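PDB 1H0H: formate dehydrogenase subunit beta from Desulfovibrio gigas, which serves as the electron-transfer subunit of formate dehydrogenase, carrying electrons through three [4Fe-4S] clusters during the reversible oxidation of formate to carbon dioxide. Local coordinates for residues F5-R10 against I198-H203; D85-S90 against D109-E114. All coordinates share one frame; numbering follows the deposited sequence.

Contact 1: F5-R10 against I198-H203; sequences FVDTTR and IFLTAH
Val-6 pairs with the neighbouring strand through both its backbone N and its O: Val-6 N donates to Ile-198 O at 2.8 Å, and Val-6 O accepts from Leu-200 N at 2.9 Å. On one face of the sheet the Val-6 side chain lies alongside Phe-199, with CG2 over the ring face in a CH-pi contact, 4.2 Å from the centroid. The other face brings Leu-200 CB to the edge of the Phe-5 ring, 3.5 Å from CE1. These are the two central, parallel strands of a mixed four-stranded sheet. Where strand 2-7 ends, Thr-8 OG1 sits between its backbone N and carbonyl carbon (chi1 66°), which turns it to a lone pair of Leu-200 O, OG1 to O 2.7 Å; Thr-8 N adds a weak bond to the same oxygen. Next comes an Asx turn: Asp-7 OD1 accepts Thr-9 N at 3.0 Å and Thr-9 OG1 at 2.6 Å, both from the same face of the carboxylate. Arg-176 of helix 166-180 forms a salt bridge with the other oxygen, OD2, and also bonds Thr-9 OG1. On the face of Val-6 and Phe-199, Pro-69 of strand 62-70 packs against both, and an iron-sulfur cluster lies about 5 Å from the Val-6 side chain.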
loop_
_atom_site.group_PDB
_atom_site.type_symbol
_atom_site.label_atom_id
_atom_site.label_comp_id
_atom_site.label_asym_id
_atom_site.label_seq_id
_atom_site.Cartn_x
_atom_site.Cartn_y
_atom_site.Cartn_z
ATOM N N PHE B 5 25.303 -19.140 5.840
ATOM C CA PHE B 5 24.356 -19.863 6.651
ATOM C C PHE B 5 22.977 -19.456 6.116
ATOM O O PHE B 5 22.638 -18.282 6.122
ATOM C CB PHE B 5 24.459 -19.534 8.136
ATOM C CG PHE B 5 23.294 -20.059 8.944
ATOM C CD1 PHE B 5 22.859 -21.368 8.790
ATOM C CD2 PHE B 5 22.608 -19.233 9.819
ATOM C CE1 PHE B 5 21.773 -21.868 9.533
ATOM C CE2 PHE B 5 21.518 -19.715 10.552
ATOM C CZ PHE B 5 21.110 -21.048 10.403
ATOM N N VAL B 6 22.210 -20.424 5.632
ATOM C CA VAL B 6 20.864 -20.139 5.146
ATOM C C VAL B 6 19.836 -20.698 6.129
ATOM O O VAL B 6 19.688 -21.913 6.279
ATOM C CB VAL B 6 20.642 -20.749 3.753
ATOM C CG1 VAL B 6 19.307 -20.296 3.180
ATOM C CG2 VAL B 6 21.813 -20.404 2.800
ATOM N N ASP B 7 19.138 -19.813 6.827
ATOM C CA ASP B 7 18.162 -20.248 7.806
ATOM C C ASP B 7 16.800 -20.256 7.132
ATOM O O ASP B 7 16.156 -19.212 7.068
ATOM C CB ASP B 7 18.182 -19.293 9.001
ATOM C CG ASP B 7 17.246 -19.702 10.099
ATOM O OD1 ASP B 7 16.483 -20.673 9.923
ATOM O OD2 ASP B 7 17.199 -19.093 11.187
ATOM N N THR B 8 16.369 -21.412 6.608
ATOM C CA THR B 8 15.071 -21.491 5.920
ATOM C C THR B 8 13.902 -21.146 6.831
ATOM O O THR B 8 12.823 -20.762 6.352
ATOM C CB THR B 8 14.823 -22.878 5.278
ATOM O OG1 THR B 8 14.695 -23.868 6.308
ATOM C CG2 THR B 8 16.016 -23.327 4.428
ATOM N N THR B 9 14.096 -21.215 8.142
ATOM C CA THR B 9 12.974 -20.899 9.012
ATOM C C THR B 9 12.649 -19.400 8.982
ATOM O O THR B 9 11.616 -18.992 9.482
ATOM C CB THR B 9 13.184 -21.351 10.476
ATOM O OG1 THR B 9 14.169 -20.519 11.134
ATOM C CG2 THR B 9 13.724 -22.768 10.548
ATOM N N ARG B 10 13.548 -18.591 8.430
ATOM C CA ARG B 10 13.284 -17.157 8.334
ATOM C C ARG B 10 12.912 -16.685 6.923
ATOM O O ARG B 10 12.610 -15.507 6.738
ATOM C CB ARG B 10 14.482 -16.337 8.829
ATOM C CG ARG B 10 14.900 -16.627 10.255
ATOM C CD ARG B 10 16.041 -15.761 10.720
ATOM N NE ARG B 10 15.657 -14.361 10.852
ATOM C CZ ARG B 10 15.253 -13.840 12.004
ATOM N NH1 ARG B 10 15.185 -14.634 13.065
ATOM N NH2 ARG B 10 14.918 -12.541 12.102
ATOM N N ILE B 198 25.593 -23.590 4.141
ATOM C CA ILE B 198 24.945 -24.459 5.114
ATOM C C ILE B 198 23.458 -24.123 5.357
ATOM O O ILE B 198 23.154 -23.064 5.915
ATOM C CB ILE B 198 25.688 -24.434 6.468
ATOM C CG1 ILE B 198 27.180 -24.757 6.303
ATOM C CG2 ILE B 198 25.006 -25.429 7.453
ATOM C CD1 ILE B 198 28.032 -24.482 7.575
ATOM N N PHE B 199 22.544 -25.000 4.931
ATOM C CA PHE B 199 21.107 -24.793 5.176
ATOM C C PHE B 199 20.619 -25.434 6.478
ATOM O O PHE B 199 20.982 -26.583 6.797
ATOM C CB PHE B 199 20.239 -25.376 4.076
ATOM C CG PHE B 199 20.426 -24.750 2.736
ATOM C CD1 PHE B 199 21.457 -25.163 1.916
ATOM C CD2 PHE B 199 19.523 -23.791 2.263
ATOM C CE1 PHE B 199 21.599 -24.635 0.671
ATOM C CE2 PHE B 199 19.667 -23.243 1.011
ATOM C CZ PHE B 199 20.721 -23.655 0.217
ATOM N N LEU B 200 19.817 -24.676 7.223
ATOM C CA LEU B 200 19.113 -25.185 8.382
ATOM C C LEU B 200 17.694 -25.449 7.935
ATOM O O LEU B 200 17.084 -24.591 7.281
ATOM C CB LEU B 200 19.090 -24.163 9.527
ATOM C CG LEU B 200 18.161 -24.503 10.705
ATOM C CD1 LEU B 200 18.596 -25.806 11.390
ATOM C CD2 LEU B 200 18.110 -23.401 11.736
ATOM N N THR B 201 17.188 -26.640 8.232
ATOM C CA THR B 201 15.793 -26.974 7.970
ATOM C C THR B 201 15.152 -27.345 9.276
ATOM O O THR B 201 15.839 -27.796 10.197
ATOM C CB THR B 201 15.635 -28.113 6.945
ATOM O OG1 THR B 201 16.464 -29.241 7.293
ATOM C CG2 THR B 201 16.097 -27.658 5.579
ATOM N N ALA B 202 13.839 -27.149 9.369
ATOM C CA ALA B 202 13.125 -27.437 10.597
ATOM C C ALA B 202 12.535 -28.849 10.601
ATOM O O ALA B 202 12.040 -29.304 11.608
ATOM C CB ALA B 202 12.029 -26.392 10.833
ATOM N N HIS B 203 12.588 -29.514 9.456
ATOM C CA HIS B 203 12.041 -30.852 9.306
ATOM C C HIS B 203 12.918 -31.613 8.333
ATOM O O HIS B 203 13.874 -31.065 7.799
ATOM C CB HIS B 203 10.613 -30.786 8.735
ATOM C CG HIS B 203 9.760 -29.752 9.387
ATOM N ND1 HIS B 203 8.943 -30.030 10.456
ATOM C CD2 HIS B 203 9.626 -28.427 9.141
ATOM C CE1 HIS B 203 8.328 -28.924 10.836
ATOM N NE2 HIS B 203 8.725 -27.939 10.050
#

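Contact 2: D85-S90 against D109-E114; sequences DMEDES and DLEDYE
Glu-87 OE1 is gripped from several directions: Asp-112 N donates to it at 3.0 Å, on the syn side and close to the carboxylate plane, and water 1, which also donates to Asp-112 O, lies 3.1 Å from Glu-87 OE1. A second water, held by Glu-111 OE2, adds a weak bond. The other oxygen, OE2, faces Glu-111 N at a modelled 2.3 Å, too short to be taken literally, so the position of OE2 is doubtful. The Glu-87 chain runs extended beyond CG (chi2 -179°), which carries the carboxylate across to these two successive peptide N-H groups just ahead of helix 113-119. Asp-112 is the N-cap of that helix, its own carboxylate turned the other way to bond Ser-115 OG. The contact joins the loop after helix 79-84 to the helix entrance, within the 4Fe-4S dicluster region. Beneath the polar end, Leu-110 CD2 packs on Glu-87 CB at 4.0 Å and on Asp-88 CB at 4.2 Å, while its other neighbours include Ala-91 and Met-134. The Glu-87 and Glu-111 carboxylates come near each other, and the second water, donating to both, probably eases their like charges. Behind Glu-87 the loop is shaped by an Asx turn, Asp-88 OD1 accepting both Ser-90 N and Ser-90 OG.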
loop_
_atom_site.group_PDB
_atom_site.type_symbol
_atom_site.label_atom_id
_atom_site.label_comp_id
_atom_site.label_asym_id
_atom_site.label_seq_id
_atom_site.Cartn_x
_atom_site.Cartn_y
_atom_site.Cartn_z
ATOM N N ASP B 85 38.537 -32.139 -13.560
ATOM C CA ASP B 85 40.005 -32.123 -13.504
ATOM C C ASP B 85 40.658 -33.303 -14.270
ATOM O O ASP B 85 41.808 -33.235 -14.705
ATOM C CB ASP B 85 40.473 -32.144 -12.051
ATOM C CG ASP B 85 40.445 -30.776 -11.390
ATOM O OD1 ASP B 85 40.154 -29.768 -12.062
ATOM O OD2 ASP B 85 40.734 -30.619 -10.180
ATOM N N MET B 86 39.927 -34.395 -14.433
ATOM C CA MET B 86 40.462 -35.526 -15.192
ATOM C C MET B 86 40.612 -35.182 -16.660
ATOM O O MET B 86 41.301 -35.883 -17.389
ATOM C CB MET B 86 39.537 -36.720 -15.087
ATOM C CG MET B 86 39.310 -37.120 -13.697
ATOM S SD MET B 86 40.778 -37.835 -13.004
ATOM C CE MET B 86 39.935 -38.493 -11.670
ATOM N N GLU B 87 39.925 -34.127 -17.081
ATOM C CA GLU B 87 39.966 -33.662 -18.457
ATOM C C GLU B 87 40.748 -32.338 -18.601
ATOM O O GLU B 87 41.601 -32.192 -19.470
ATOM C CB GLU B 87 38.535 -33.453 -18.949
ATOM C CG GLU B 87 38.411 -33.736 -20.418
ATOM C CD GLU B 87 37.034 -33.526 -20.994
ATOM O OE1 GLU B 87 36.002 -33.952 -20.398
ATOM O OE2 GLU B 87 37.009 -32.950 -22.095
ATOM N N ASP B 88 40.442 -31.389 -17.729
ATOM C CA ASP B 88 40.986 -30.033 -17.812
ATOM C C ASP B 88 40.881 -29.367 -16.444
ATOM O O ASP B 88 39.793 -29.082 -15.978
ATOM C CB ASP B 88 40.191 -29.251 -18.859
ATOM C CG ASP B 88 40.652 -27.828 -19.011
ATOM O OD1 ASP B 88 41.556 -27.381 -18.264
ATOM O OD2 ASP B 88 40.129 -27.065 -19.854
ATOM N N GLU B 89 42.021 -29.140 -15.799
ATOM C CA GLU B 89 42.018 -28.560 -14.461
ATOM C C GLU B 89 41.665 -27.073 -14.461
ATOM O O GLU B 89 41.400 -26.487 -13.405
ATOM C CB GLU B 89 43.354 -28.811 -13.755
ATOM C CG GLU B 89 43.748 -30.280 -13.677
ATOM C CD GLU B 89 44.943 -30.525 -12.768
ATOM O OE1 GLU B 89 45.988 -29.864 -12.957
ATOM O OE2 GLU B 89 44.852 -31.390 -11.869
ATOM N N SER B 90 41.608 -26.469 -15.644
ATOM C CA SER B 90 41.273 -25.049 -15.724
ATOM C C SER B 90 39.789 -24.793 -16.006
ATOM O O SER B 90 39.339 -23.644 -16.031
ATOM C CB SER B 90 42.132 -24.377 -16.797
ATOM O OG SER B 90 41.667 -24.749 -18.086
ATOM N N ASP B 109 34.787 -26.640 -23.479
ATOM C CA ASP B 109 35.716 -27.584 -24.109
ATOM C C ASP B 109 35.757 -28.944 -23.449
ATOM O O ASP B 109 36.547 -29.794 -23.856
ATOM C CB ASP B 109 37.167 -27.071 -24.086
ATOM C CG ASP B 109 37.339 -25.718 -24.729
ATOM O OD1 ASP B 109 36.580 -25.391 -25.665
ATOM O OD2 ASP B 109 38.241 -24.927 -24.359
ATOM N N LEU B 110 34.991 -29.144 -22.392
ATOM C CA LEU B 110 34.936 -30.460 -21.779
ATOM C C LEU B 110 34.261 -31.434 -22.754
ATOM O O LEU B 110 33.209 -31.138 -23.325
ATOM C CB LEU B 110 34.157 -30.409 -20.466
ATOM C CG LEU B 110 34.838 -29.620 -19.354
ATOM C CD1 LEU B 110 33.902 -29.454 -18.157
ATOM C CD2 LEU B 110 36.133 -30.313 -18.963
ATOM N N GLU B 111 34.869 -32.584 -22.974
ATOM C CA GLU B 111 34.191 -33.566 -23.802
ATOM C C GLU B 111 33.110 -34.290 -22.981
ATOM O O GLU B 111 32.066 -34.650 -23.521
ATOM C CB GLU B 111 35.165 -34.542 -24.472
ATOM C CG GLU B 111 35.830 -35.546 -23.552
ATOM C CD GLU B 111 36.771 -36.490 -24.292
ATOM O OE1 GLU B 111 37.456 -36.046 -25.245
ATOM O OE2 GLU B 111 36.833 -37.686 -23.922
ATOM N N ASP B 112 33.348 -34.466 -21.679
ATOM C CA ASP B 112 32.410 -35.208 -20.851
ATOM C C ASP B 112 31.705 -34.354 -19.799
ATOM O O ASP B 112 32.001 -34.399 -18.608
ATOM C CB ASP B 112 33.100 -36.400 -20.198
ATOM C CG ASP B 112 32.128 -37.294 -19.445
ATOM O OD1 ASP B 112 30.896 -37.116 -19.606
ATOM O OD2 ASP B 112 32.524 -38.213 -18.683
ATOM N N TYR B 113 30.736 -33.582 -20.226
ATOM C CA TYR B 113 30.057 -32.762 -19.248
ATOM C C TYR B 113 29.071 -33.550 -18.375
ATOM O O TYR B 113 28.802 -33.150 -17.254
ATOM C CB TYR B 113 29.317 -31.627 -19.930
ATOM C CG TYR B 113 28.054 -32.091 -20.604
ATOM C CD1 TYR B 113 26.887 -32.221 -19.887
ATOM C CD2 TYR B 113 28.036 -32.403 -21.958
ATOM C CE1 TYR B 113 25.728 -32.632 -20.487
ATOM C CE2 TYR B 113 26.870 -32.817 -22.571
ATOM C CZ TYR B 113 25.727 -32.931 -21.821
ATOM O OH TYR B 113 24.537 -33.339 -22.388
ATOM N N GLU B 114 28.516 -34.644 -18.888
ATOM C CA GLU B 114 27.494 -35.348 -18.134
ATOM C C GLU B 114 28.015 -35.851 -16.803
ATOM O O GLU B 114 27.295 -35.825 -15.795
ATOM C CB GLU B 114 26.907 -36.506 -18.927
ATOM C CG GLU B 114 26.138 -36.081 -20.152
ATOM C CD GLU B 114 25.653 -37.281 -20.926
ATOM O OE1 GLU B 114 24.763 -37.974 -20.396
ATOM O OE2 GLU B 114 26.195 -37.568 -22.022
HETATM O O HOH W 1 34.766 -34.276 -17.580
HETATM O O HOH W 2 36.905 -37.117 -21.085
#

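Contact 1 is a buried pairing in the heart of a sheet, whereas contact 2 lies at the surface, on the other side of the chain's centre; their centres are 33 Å apart and their nearest atoms about 21 Å. Along the chain, contact 2 is nested inside the long loop that contact 1 closes, and the two share no helix or strand. Regular strand bonds and apolar packing dominate in 5-10 against 198-203. By contrast, 85-90 against 109-114 relies on one carboxylate, peptide N-H groups and water. The Asx turn of contact 1 follows a strand, that of contact 2 lies within a loop. Contact 1 approaches a cluster closely, while Leu-110 in contact 2 remains about 11 Å from one.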